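Local coordinates for protein aldehyde dehydrogenase (Burkholderia vietnamiensis, PDB 5KF0) that probably oxidises aldehydes to carboxylic acids with a nicotinamide cofactor, binds NADPH, and assembles as a tetramer, at residues A[46-51]-A[221-226]; A[75-80]-A[118-123]; A[130-135]-A[477-482]; A[333-336]-A[342-345]. All blocks are in the same frame, centred on the assembly; numbering follows the deposited sequence.

Interaction 1: A[46-51]-A[221-226]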
loop_
_atom_site.group_PDB
_atom_site.type_symbol
_atom_site.label_atom_id
_atom_site.label_comp_id
_atom_site.label_asym_id
_atom_site.label_seq_id
_atom_site.Cartn_x
_atom_site.Cartn_y
_atom_site.Cartn_z
ATOM N N ALA A 46 20.413 -25.505 -28.649
ATOM C CA ALA A 46 19.230 -25.138 -29.420
ATOM C C ALA A 46 19.608 -24.261 -30.608
ATOM O O ALA A 46 20.322 -23.268 -30.446
ATOM C CB ALA A 46 18.232 -24.402 -28.527
ATOM N N ASP A 47 19.121 -24.613 -31.804
ATOM C CA ASP A 47 19.332 -23.739 -32.953
ATOM C C ASP A 47 18.147 -22.782 -33.101
ATOM O O ASP A 47 17.212 -22.781 -32.294
ATOM C CB ASP A 47 19.591 -24.543 -34.231
ATOM C CG ASP A 47 18.428 -25.443 -34.641
ATOM O OD1 ASP A 47 17.300 -25.307 -34.130
ATOM O OD2 ASP A 47 18.658 -26.307 -35.514
ATOM N N ALA A 48 18.204 -21.931 -34.128
ATOM C CA ALA A 48 17.173 -20.907 -34.274
ATOM C C ALA A 48 15.793 -21.517 -34.471
ATOM O O ALA A 48 14.791 -20.918 -34.064
ATOM C CB ALA A 48 17.514 -19.974 -35.437
ATOM N N GLN A 49 15.710 -22.691 -35.112
ATOM C CA GLN A 49 14.412 -23.333 -35.310
ATOM C C GLN A 49 13.814 -23.781 -33.988
ATOM O O GLN A 49 12.595 -23.703 -33.792
ATOM C CB GLN A 49 14.537 -24.529 -36.251
ATOM C CG GLN A 49 14.657 -24.151 -37.703
ATOM C CD GLN A 49 15.876 -23.297 -37.967
ATOM O OE1 GLN A 49 17.010 -23.733 -37.765
ATOM N NE2 GLN A 49 15.646 -22.055 -38.380
ATOM N N ALA A 50 14.650 -24.283 -33.084
ATOM C CA ALA A 50 14.155 -24.662 -31.764
ATOM C C ALA A 50 13.716 -23.436 -30.977
ATOM O O ALA A 50 12.709 -23.481 -30.258
ATOM C CB ALA A 50 15.225 -25.444 -30.998
ATOM N N ILE A 51 14.460 -22.330 -31.099
ATOM C CA ILE A 51 14.080 -21.099 -30.406
ATOM C C ILE A 51 12.749 -20.590 -30.942
ATOM O O ILE A 51 11.843 -20.238 -30.177
ATOM C CB ILE A 51 15.185 -20.035 -30.548
ATOM C CG1 ILE A 51 16.470 -20.507 -29.868
ATOM C CG2 ILE A 51 14.734 -18.700 -29.930
ATOM C CD1 ILE A 51 17.707 -19.690 -30.272
ATOM N N ALA A 221 21.660 -16.332 -30.865
ATOM C CA ALA A 221 20.603 -15.985 -29.924
ATOM C C ALA A 221 19.858 -14.708 -30.296
ATOM O O ALA A 221 19.233 -14.103 -29.426
ATOM C CB ALA A 221 21.178 -15.853 -28.510
ATOM N N ASP A 222 19.886 -14.298 -31.572
ATOM C CA ASP A 222 19.262 -13.029 -31.954
ATOM C C ASP A 222 17.784 -12.981 -31.575
ATOM O O ASP A 222 17.288 -11.931 -31.136
ATOM C CB ASP A 222 19.423 -12.777 -33.454
ATOM C CG ASP A 222 18.843 -11.431 -33.875
ATOM O OD1 ASP A 222 19.478 -10.396 -33.565
ATOM O OD2 ASP A 222 17.750 -11.401 -34.487
ATOM N N LEU A 223 17.064 -14.099 -31.730
ATOM C CA LEU A 223 15.611 -14.062 -31.538
ATOM C C LEU A 223 15.231 -13.749 -30.094
ATOM O O LEU A 223 14.141 -13.224 -29.849
ATOM C CB LEU A 223 14.976 -15.391 -31.961
ATOM C CG LEU A 223 14.974 -15.629 -33.474
ATOM C CD1 LEU A 223 14.555 -17.063 -33.779
ATOM C CD2 LEU A 223 14.068 -14.636 -34.184
ATOM N N PHE A 224 16.105 -14.053 -29.133
ATOM C CA PHE A 224 15.804 -13.698 -27.744
ATOM C C PHE A 224 15.653 -12.198 -27.561
ATOM O O PHE A 224 14.967 -11.759 -26.635
ATOM C CB PHE A 224 16.887 -14.226 -26.802
ATOM C CG PHE A 224 16.773 -15.695 -26.540
ATOM C CD1 PHE A 224 15.939 -16.161 -25.534
ATOM C CD2 PHE A 224 17.484 -16.611 -27.300
ATOM C CE1 PHE A 224 15.814 -17.517 -25.289
ATOM C CE2 PHE A 224 17.359 -17.974 -27.053
ATOM C CZ PHE A 224 16.521 -18.420 -26.053
ATOM N N THR A 225 16.290 -11.404 -28.413
ATOM C CA THR A 225 16.159 -9.954 -28.342
ATOM C C THR A 225 15.140 -9.397 -29.331
ATOM O O THR A 225 14.358 -8.499 -28.975
ATOM C CB THR A 225 17.524 -9.302 -28.580
ATOM O OG1 THR A 225 18.410 -9.654 -27.504
ATOM C CG2 THR A 225 17.413 -7.769 -28.676
ATOM N N THR A 226 15.109 -9.910 -30.562
ATOM C CA THR A 226 14.370 -9.235 -31.628
ATOM C C THR A 226 12.980 -9.803 -31.910
ATOM O O THR A 226 12.176 -9.105 -32.533
ATOM C CB THR A 226 15.178 -9.244 -32.940
ATOM O OG1 THR A 226 15.333 -10.590 -33.420
ATOM C CG2 THR A 226 16.561 -8.625 -32.725
#
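Ile51 turns CG1 anti to its carbonyl carbon (chi1 -64°) and extends CD1 beyond it, while Phe224, with its CG also anti to the carbonyl carbon (chi1 -77°), swings its ring toward that branch. The two side chains therefore meet at about a right angle, and the closest approach is Ile51 CD1 to Phe224 CE2 at 3.7 Å. Ile51 CG1 lies 3.9 Å from the same Phe224 CE2, so one ring carbon receives both atoms of the ethyl arm. Ile51 CG2 lies between Leu223 and that ring carbon, 3.9 Å from Leu223 CB and 4.0 Å from Phe224 CE2. Leu223 CD1 also rests 3.9 Å from Ala48 O, one turn earlier. No hydrogen bond crosses the contact; it is van der Waals packing, mostly between apolar side chains. On its own helix, Asp47 is the N-cap: its OD1 accepts from Ala50 N at 3.0 Å, with an N-H...O angle of 157°, fixing the first turn from which Ile51 projects.

Ala221 touches the bound NADPH, and the side chain of Phe224 is about 5 Å from it, so the contact borders the cofactor pocket. Leu214 also packs on Ile51. The start of helix 48-60 is thus laid against the short helix 222-226, whose Phe224 rests in turn on Val183 and Lys185 of strand 182-185 in the cofactor-binding sheet.

Interaction 2: A[75-80]-A[118-123]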
loop_
_atom_site.group_PDB
_atom_site.type_symbol
_atom_site.label_atom_id
_atom_site.label_comp_id
_atom_site.label_asym_id
_atom_site.label_seq_id
_atom_site.Cartn_x
_atom_site.Cartn_y
_atom_site.Cartn_z
ATOM N N ALA A 75 1.486 -23.657 -6.037
ATOM C CA ALA A 75 1.809 -25.071 -5.885
ATOM C C ALA A 75 2.978 -25.474 -6.773
ATOM O O ALA A 75 3.806 -26.309 -6.381
ATOM C CB ALA A 75 0.580 -25.928 -6.198
ATOM N N VAL A 76 3.048 -24.911 -7.984
ATOM C CA VAL A 76 4.186 -25.166 -8.867
ATOM C C VAL A 76 5.470 -24.689 -8.207
ATOM O O VAL A 76 6.477 -25.407 -8.169
ATOM C CB VAL A 76 3.968 -24.490 -10.233
ATOM C CG1 VAL A 76 5.260 -24.489 -11.028
ATOM C CG2 VAL A 76 2.861 -25.213 -11.013
ATOM N N LEU A 77 5.443 -23.476 -7.651
ATOM C CA LEU A 77 6.633 -22.937 -6.994
ATOM C C LEU A 77 7.021 -23.770 -5.776
ATOM O O LEU A 77 8.213 -24.018 -5.537
ATOM C CB LEU A 77 6.390 -21.475 -6.606
ATOM C CG LEU A 77 6.297 -20.564 -7.842
ATOM C CD1 LEU A 77 5.558 -19.251 -7.531
ATOM C CD2 LEU A 77 7.685 -20.285 -8.407
ATOM N N ASP A 78 6.027 -24.222 -5.006
ATOM C CA ASP A 78 6.309 -25.049 -3.835
ATOM C C ASP A 78 6.921 -26.383 -4.232
ATOM O O ASP A 78 7.776 -26.911 -3.511
ATOM C CB ASP A 78 5.037 -25.298 -3.029
ATOM C CG ASP A 78 4.504 -24.048 -2.377
ATOM O OD1 ASP A 78 5.299 -23.105 -2.154
ATOM O OD2 ASP A 78 3.290 -24.013 -2.076
ATOM N N HIS A 79 6.466 -26.967 -5.353
ATOM C CA HIS A 79 7.088 -28.192 -5.846
ATOM C C HIS A 79 8.566 -27.980 -6.132
ATOM O O HIS A 79 9.401 -28.832 -5.800
ATOM C CB HIS A 79 6.406 -28.684 -7.118
ATOM C CG HIS A 79 7.016 -29.937 -7.668
ATOM N ND1 HIS A 79 6.776 -31.182 -7.125
ATOM C CD2 HIS A 79 7.875 -30.136 -8.698
ATOM C CE1 HIS A 79 7.452 -32.094 -7.803
ATOM N NE2 HIS A 79 8.119 -31.488 -8.766
ATOM N N CYS A 80 8.900 -26.851 -6.768
ATOM C CA CYS A 80 10.293 -26.505 -7.024
ATOM C C CYS A 80 11.088 -26.404 -5.726
ATOM O O CYS A 80 12.173 -26.982 -5.611
ATOM C CB CYS A 80 10.378 -25.190 -7.792
ATOM S SG CYS A 80 9.756 -25.311 -9.494
ATOM N N ARG A 118 10.916 -19.431 -2.690
ATOM C CA ARG A 118 9.981 -19.343 -1.577
ATOM C C ARG A 118 9.339 -17.962 -1.500
ATOM O O ARG A 118 8.136 -17.852 -1.230
ATOM C CB ARG A 118 10.670 -19.686 -0.260
ATOM C CG ARG A 118 9.695 -19.631 0.885
ATOM C CD ARG A 118 10.193 -20.301 2.130
ATOM N NE ARG A 118 9.079 -20.409 3.059
ATOM C CZ ARG A 118 9.160 -20.896 4.289
ATOM N NH1 ARG A 118 10.320 -21.341 4.769
ATOM N NH2 ARG A 118 8.069 -20.947 5.030
ATOM N N VAL A 119 10.115 -16.893 -1.735
ATOM C CA VAL A 119 9.502 -15.561 -1.789
ATOM C C VAL A 119 8.454 -15.510 -2.895
ATOM O O VAL A 119 7.361 -14.948 -2.718
ATOM C CB VAL A 119 10.562 -14.460 -1.991
ATOM C CG1 VAL A 119 9.899 -13.090 -2.138
ATOM C CG2 VAL A 119 11.556 -14.431 -0.854
ATOM N N ALA A 120 8.775 -16.082 -4.058
ATOM C CA ALA A 120 7.815 -16.094 -5.155
ATOM C C ALA A 120 6.557 -16.876 -4.787
ATOM O O ALA A 120 5.447 -16.472 -5.155
ATOM C CB ALA A 120 8.454 -16.672 -6.415
ATOM N N SER A 121 6.706 -18.009 -4.086
ATOM C CA SER A 121 5.534 -18.765 -3.647
ATOM C C SER A 121 4.614 -17.906 -2.783
ATOM O O SER A 121 3.389 -17.942 -2.945
ATOM C CB SER A 121 5.976 -20.014 -2.878
ATOM O OG SER A 121 4.877 -20.578 -2.175
ATOM N N GLU A 122 5.192 -17.122 -1.870
ATOM C CA GLU A 122 4.404 -16.216 -1.039
ATOM C C GLU A 122 3.738 -15.122 -1.867
ATOM O O GLU A 122 2.551 -14.823 -1.675
ATOM C CB GLU A 122 5.296 -15.593 0.043
ATOM C CG GLU A 122 5.920 -16.604 0.993
ATOM C CD GLU A 122 7.025 -15.979 1.836
ATOM O OE1 GLU A 122 7.256 -14.757 1.695
ATOM O OE2 GLU A 122 7.661 -16.701 2.629
ATOM N N GLU A 123 4.487 -14.499 -2.786
ATOM C CA GLU A 123 3.936 -13.379 -3.538
ATOM C C GLU A 123 2.898 -13.831 -4.552
ATOM O O GLU A 123 2.033 -13.033 -4.934
ATOM C CB GLU A 123 5.050 -12.591 -4.238
ATOM C CG GLU A 123 6.029 -11.906 -3.275
ATOM C CD GLU A 123 5.407 -10.737 -2.515
ATOM O OE1 GLU A 123 4.317 -10.265 -2.912
ATOM O OE2 GLU A 123 6.013 -10.288 -1.520
#
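Asp78 and Ser121 make the polar link: Ser121 OG donates to Asp78 OD1 at 2.6 Å. The hydroxyl approaches the carboxylate on its syn side, 25° out of plane, and it reaches across because OG stands anti to the backbone N of Ser121 (chi1 166°).

The apolar part lies beside this bond. Leu77 CB sits 4.0 Å from Ser121 CB, where the backbones come nearest. Farther along the side chain, Leu77 CD1 lies 4.0 Å from Ala120 CB and 3.7 Å from the Ala120 carbonyl oxygen, so the leucine fork lies over a small residue. Ala173, Leu176 and Ala177 of helix 164-178 also pack on the same leucine.

Charges add a link between subunits. Asp78 OD2, the oxygen left by the serine bond, pairs with Arg118 of the second subunit, and Arg118 here, in one of its two conformers, pairs with Asp78 of that subunit. The carboxylate is thus shared between an intramolecular hydrogen bond and an intermolecular salt bridge.

With segment axes 8.7 Å apart and directions 162° from one another, this is antiparallel helix packing, here within the helical layer of an aldehyde dehydrogenase that builds part of the subunit interface.

Interaction 3: A[130-135]-A[477-482]; sequences EVLNLE and PRLMVV
Leu132 sends CD1 obliquely toward the fork of Leu479, and the two methyls, Leu132 CD1 and Leu479 CD1, come within 4.2 Å. A second pair repeats the pattern: Leu134 CD1 approaches Val481 CG1 at 4.1 Å, again with the side chains at a slant. The torsions differ between the two segments. Leu132 holds CG anti to its carbonyl carbon (chi1 -58°), whereas Leu479 holds CG anti to its backbone N (chi1 175°), which brings a side chain that does not start out aimed at Leu132 round to it.

Every touching residue is buried, yet the methyl distances indicate a light contact, and no hydrogen bond joins the segments. Their backbones stay well apart, with the nearest CA atoms, those of Leu134 and Val481, separated by 8.8 Å. The reason is topological: strand 143-151 runs between them, pairing Leu132 with Gly145 on one flank and Met480 with Tyr146 on the other. The leucines and the valine therefore span the middle strand.

Residues 479-482 pair in parallel with a strand of the third subunit, and Glu130 and Val131 pair antiparallel with one of the fourth. Such a three-stranded antiparallel extension, continued into neighbouring subunits, is the oligomerisation arm of tetrameric aldehyde dehydrogenases.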
loop_
_atom_site.group_PDB
_atom_site.type_symbol
_atom_site.label_atom_id
_atom_site.label_comp_id
_atom_site.label_asym_id
_atom_site.label_seq_id
_atom_site.Cartn_x
_atom_site.Cartn_y
_atom_site.Cartn_z
ATOM N N GLU A 130 -6.293 -2.474 -6.769
ATOM C CA GLU A 130 -6.812 -1.349 -6.015
ATOM C C GLU A 130 -8.230 -1.016 -6.452
ATOM O O GLU A 130 -8.587 -1.155 -7.630
ATOM C CB GLU A 130 -5.940 -0.098 -6.204
ATOM C CG GLU A 130 -4.509 -0.230 -5.722
ATOM C CD GLU A 130 -3.645 0.888 -6.294
ATOM O OE1 GLU A 130 -3.658 1.980 -5.716
ATOM O OE2 GLU A 130 -3.010 0.690 -7.356
ATOM N N VAL A 131 -9.027 -0.546 -5.494
ATOM C CA VAL A 131 -10.310 0.090 -5.777
ATOM C C VAL A 131 -10.065 1.586 -5.662
ATOM O O VAL A 131 -9.817 2.092 -4.565
ATOM C CB VAL A 131 -11.417 -0.372 -4.814
ATOM C CG1 VAL A 131 -12.744 0.277 -5.208
ATOM C CG2 VAL A 131 -11.554 -1.892 -4.831
ATOM N N LEU A 132 -10.091 2.294 -6.790
ATOM C CA LEU A 132 -9.664 3.687 -6.845
ATOM C C LEU A 132 -10.849 4.645 -6.773
ATOM O O LEU A 132 -11.812 4.509 -7.534
ATOM C CB LEU A 132 -8.892 3.944 -8.140
ATOM C CG LEU A 132 -7.650 3.100 -8.383
ATOM C CD1 LEU A 132 -7.186 3.290 -9.830
ATOM C CD2 LEU A 132 -6.537 3.459 -7.388
ATOM N N ASN A 133 -10.759 5.644 -5.892
ATOM C CA ASN A 133 -11.706 6.748 -5.995
ATOM C C ASN A 133 -11.408 7.529 -7.262
ATOM O O ASN A 133 -10.289 8.025 -7.439
ATOM C CB ASN A 133 -11.649 7.698 -4.806
ATOM C CG ASN A 133 -12.553 8.901 -5.029
ATOM O OD1 ASN A 133 -13.767 8.744 -5.231
ATOM N ND2 ASN A 133 -11.966 10.102 -5.057
ATOM N N LEU A 134 -12.407 7.634 -8.133
ATOM C CA LEU A 134 -12.311 8.449 -9.329
ATOM C C LEU A 134 -13.167 9.700 -9.248
ATOM O O LEU A 134 -13.078 10.550 -10.140
ATOM C CB LEU A 134 -12.720 7.632 -10.569
ATOM C CG LEU A 134 -11.891 6.370 -10.845
ATOM C CD1 LEU A 134 -12.310 5.765 -12.179
ATOM C CD2 LEU A 134 -10.385 6.659 -10.864
ATOM N N GLU A 135 -13.971 9.855 -8.192
ATOM C CA GLU A 135 -14.822 11.037 -8.061
ATOM C C GLU A 135 -13.992 12.203 -7.516
ATOM O O GLU A 135 -14.108 12.623 -6.361
ATOM C CB GLU A 135 -16.030 10.740 -7.178
ATOM C CG GLU A 135 -16.898 9.604 -7.670
ATOM C CD GLU A 135 -18.203 9.509 -6.885
ATOM O OE1 GLU A 135 -18.158 9.499 -5.639
ATOM O OE2 GLU A 135 -19.276 9.462 -7.508
ATOM N N PRO A 477 -0.854 -3.473 -15.882
ATOM C CA PRO A 477 -2.095 -3.116 -15.187
ATOM C C PRO A 477 -3.252 -3.080 -16.174
ATOM O O PRO A 477 -3.112 -2.620 -17.313
ATOM C CB PRO A 477 -1.811 -1.722 -14.613
ATOM C CG PRO A 477 -0.691 -1.187 -15.418
ATOM C CD PRO A 477 0.108 -2.362 -15.937
ATOM N N ARG A 478 -4.405 -3.585 -15.742
ATOM C CA ARG A 478 -5.614 -3.453 -16.548
ATOM C C ARG A 478 -6.688 -2.830 -15.671
ATOM O O ARG A 478 -7.139 -3.441 -14.694
ATOM C CB ARG A 478 -6.078 -4.792 -17.128
ATOM C CG ARG A 478 -7.175 -4.588 -18.179
ATOM C CD ARG A 478 -7.525 -5.881 -18.899
ATOM N NE ARG A 478 -6.416 -6.370 -19.712
ATOM C CZ ARG A 478 -6.335 -7.620 -20.159
ATOM N NH1 ARG A 478 -7.287 -8.496 -19.831
ATOM N NH2 ARG A 478 -5.306 -8.000 -20.915
ATOM N N LEU A 479 -7.047 -1.596 -16.004
ATOM C CA LEU A 479 -8.046 -0.841 -15.269
ATOM C C LEU A 479 -9.432 -1.203 -15.773
ATOM O O LEU A 479 -9.648 -1.319 -16.979
ATOM C CB LEU A 479 -7.798 0.658 -15.468
ATOM C CG LEU A 479 -8.820 1.631 -14.876
ATOM C CD1 LEU A 479 -8.733 1.604 -13.344
ATOM C CD2 LEU A 479 -8.546 3.035 -15.442
ATOM N N MET A 480 -10.370 -1.383 -14.847
ATOM C CA MET A 480 -11.785 -1.419 -15.178
ATOM C C MET A 480 -12.435 -0.203 -14.537
ATOM O O MET A 480 -12.402 -0.055 -13.308
ATOM C CB MET A 480 -12.460 -2.711 -14.698
ATOM C CG MET A 480 -13.950 -2.736 -15.027
ATOM S SD MET A 480 -14.747 -4.300 -14.572
ATOM C CE MET A 480 -14.401 -4.270 -12.825
ATOM N N VAL A 481 -13.019 0.662 -15.364
ATOM C CA VAL A 481 -13.802 1.803 -14.900
ATOM C C VAL A 481 -15.266 1.411 -14.983
ATOM O O VAL A 481 -15.746 1.041 -16.058
ATOM C CB VAL A 481 -13.535 3.052 -15.756
ATOM C CG1 VAL A 481 -14.424 4.215 -15.298
ATOM C CG2 VAL A 481 -12.051 3.424 -15.709
ATOM N N VAL A 482 -15.989 1.495 -13.870
ATOM C CA VAL A 482 -17.416 1.192 -13.863
ATOM C C VAL A 482 -18.181 2.493 -13.660
ATOM O O VAL A 482 -17.949 3.205 -12.673
ATOM C CB VAL A 482 -17.769 0.178 -12.769
ATOM C CG1 VAL A 482 -19.277 -0.070 -12.751
ATOM C CG2 VAL A 482 -16.999 -1.126 -13.001
#

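Interaction 4: A[333-336]-A[342-345]; sequences GPMI and RRLS
Met335 reaches from a loop to helix 338-353, the helix that follows it directly, in the alpha/beta catalytic domain of the aldehyde dehydrogenase fold. Its CB starts toward the helix, but Met335 CB is still 7.0 Å from Leu344 CD2. The next atom shortens the gap, with Met335 CG lying 5.8 Å from Leu344 CD2. The sulfur follows: Met335 SD stands 4.4 Å from Leu344 CD2, at the limit of contact. With chi2 at 180°, the chain is extended from CA through SD, which carries the sulfur toward the helix. The last torsion (chi3 65°) then bends CE away from that line, bringing the methyl between two residues of one helical turn.

On one of them, Leu344, the contact is purely apolar. The other is Arg343, whose guanidinium Met335 CE approaches obliquely, in a van der Waals contact. The charge is engaged elsewhere: Arg343 NH2 forms a salt bridge with Glu340, NH1 donates to the carbonyl oxygen of Ala388, and Trp347 makes a cation-pi contact.

Phe369 of strand 368-375 packs on both Met335 and Leu344, and Pro391 adds to the pocket round the methionine. At its end, Met335 CE lies 4.2 Å from Leu344 CD2 and 4.4 Å from Arg343 NH2.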
loop_
_atom_site.group_PDB
_atom_site.type_symbol
_atom_site.label_atom_id
_atom_site.label_comp_id
_atom_site.label_asym_id
_atom_site.label_seq_id
_atom_site.Cartn_x
_atom_site.Cartn_y
_atom_site.Cartn_z
ATOM N N GLY A 333 38.575 -19.584 -5.860
ATOM C CA GLY A 333 38.690 -20.554 -6.928
ATOM C C GLY A 333 39.184 -19.916 -8.213
ATOM O O GLY A 333 39.556 -18.738 -8.243
ATOM N N PRO A 334 39.180 -20.679 -9.305
ATOM C CA PRO A 334 39.637 -20.139 -10.591
ATOM C C PRO A 334 38.714 -19.051 -11.112
ATOM O O PRO A 334 37.500 -19.080 -10.910
ATOM C CB PRO A 334 39.594 -21.360 -11.517
ATOM C CG PRO A 334 38.504 -22.200 -10.945
ATOM C CD PRO A 334 38.660 -22.053 -9.442
ATOM N N MET A 335 39.301 -18.093 -11.824
ATOM C CA MET A 335 38.459 -17.238 -12.648
ATOM C C MET A 335 37.867 -18.066 -13.791
ATOM O O MET A 335 38.301 -19.189 -14.073
ATOM C CB MET A 335 39.252 -16.048 -13.177
ATOM C CG MET A 335 39.646 -15.068 -12.077
ATOM S SD MET A 335 40.582 -13.669 -12.703
ATOM C CE MET A 335 39.340 -12.882 -13.752
ATOM N N ILE A 336 36.850 -17.498 -14.444
ATOM C CA ILE A 336 36.037 -18.272 -15.371
ATOM C C ILE A 336 36.816 -18.719 -16.600
ATOM O O ILE A 336 36.445 -19.727 -17.215
ATOM C CB ILE A 336 34.780 -17.466 -15.759
ATOM C CG1 ILE A 336 33.783 -18.350 -16.524
ATOM C CG2 ILE A 336 35.156 -16.192 -16.546
ATOM C CD1 ILE A 336 33.305 -19.566 -15.725
ATOM N N ARG A 342 43.699 -12.943 -18.000
ATOM C CA ARG A 342 44.658 -12.095 -18.704
ATOM C C ARG A 342 44.143 -10.671 -18.867
ATOM O O ARG A 342 44.940 -9.726 -18.815
ATOM C CB ARG A 342 44.991 -12.687 -20.072
ATOM C CG ARG A 342 45.885 -13.905 -20.010
ATOM C CD ARG A 342 46.462 -14.240 -21.381
ATOM N NE ARG A 342 45.424 -14.572 -22.355
ATOM C CZ ARG A 342 44.881 -15.781 -22.485
ATOM N NH1 ARG A 342 45.270 -16.771 -21.695
ATOM N NH2 ARG A 342 43.947 -15.998 -23.401
ATOM N N ARG A 343 42.831 -10.495 -19.066
ATOM C CA ARG A 343 42.268 -9.148 -19.113
ATOM C C ARG A 343 42.572 -8.398 -17.824
ATOM O O ARG A 343 43.128 -7.293 -17.841
ATOM C CB ARG A 343 40.756 -9.198 -19.344
ATOM C CG ARG A 343 40.066 -7.839 -19.097
ATOM C CD ARG A 343 38.540 -7.914 -19.077
ATOM N NE ARG A 343 38.015 -8.913 -18.138
ATOM C CZ ARG A 343 37.920 -8.738 -16.823
ATOM N NH1 ARG A 343 38.328 -7.608 -16.269
ATOM N NH2 ARG A 343 37.433 -9.710 -16.058
ATOM N N LEU A 344 42.219 -8.998 -16.691
ATOM C CA LEU A 344 42.385 -8.324 -15.407
ATOM C C LEU A 344 43.857 -8.138 -15.058
ATOM O O LEU A 344 44.247 -7.079 -14.552
ATOM C CB LEU A 344 41.661 -9.111 -14.319
ATOM C CG LEU A 344 41.718 -8.493 -12.924
ATOM C CD1 LEU A 344 41.213 -7.043 -12.926
ATOM C CD2 LEU A 344 40.858 -9.361 -12.024
ATOM N N SER A 345 44.693 -9.151 -15.320
ATOM C CA SER A 345 46.115 -8.990 -15.033
ATOM C C SER A 345 46.733 -7.894 -15.896
ATOM O O SER A 345 47.647 -7.199 -15.442
ATOM C CB SER A 345 46.856 -10.318 -15.216
ATOM O OG SER A 345 47.045 -10.633 -16.580
#

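From the N terminus, 46-51 opens interaction 1 and waits while 75-80 and 118-123 close interaction 2, which thus lies wholly within its span. The chain then leaves helix 103-123 for strand 129-133, where 130-135 opens interaction 3 before 221-226 closes interaction 1; these two cross. Interaction 4 follows as a short local loop, 333-336 to 342-345, within the long span that 477-482 finally closes. Interactions 1 and 2, with centres about 29 Å apart, tie helices around the cofactor-binding part. Interaction 4 belongs to the catalytic part, and interaction 3, centred about 54 Å from it, joins the outer strands of the arm.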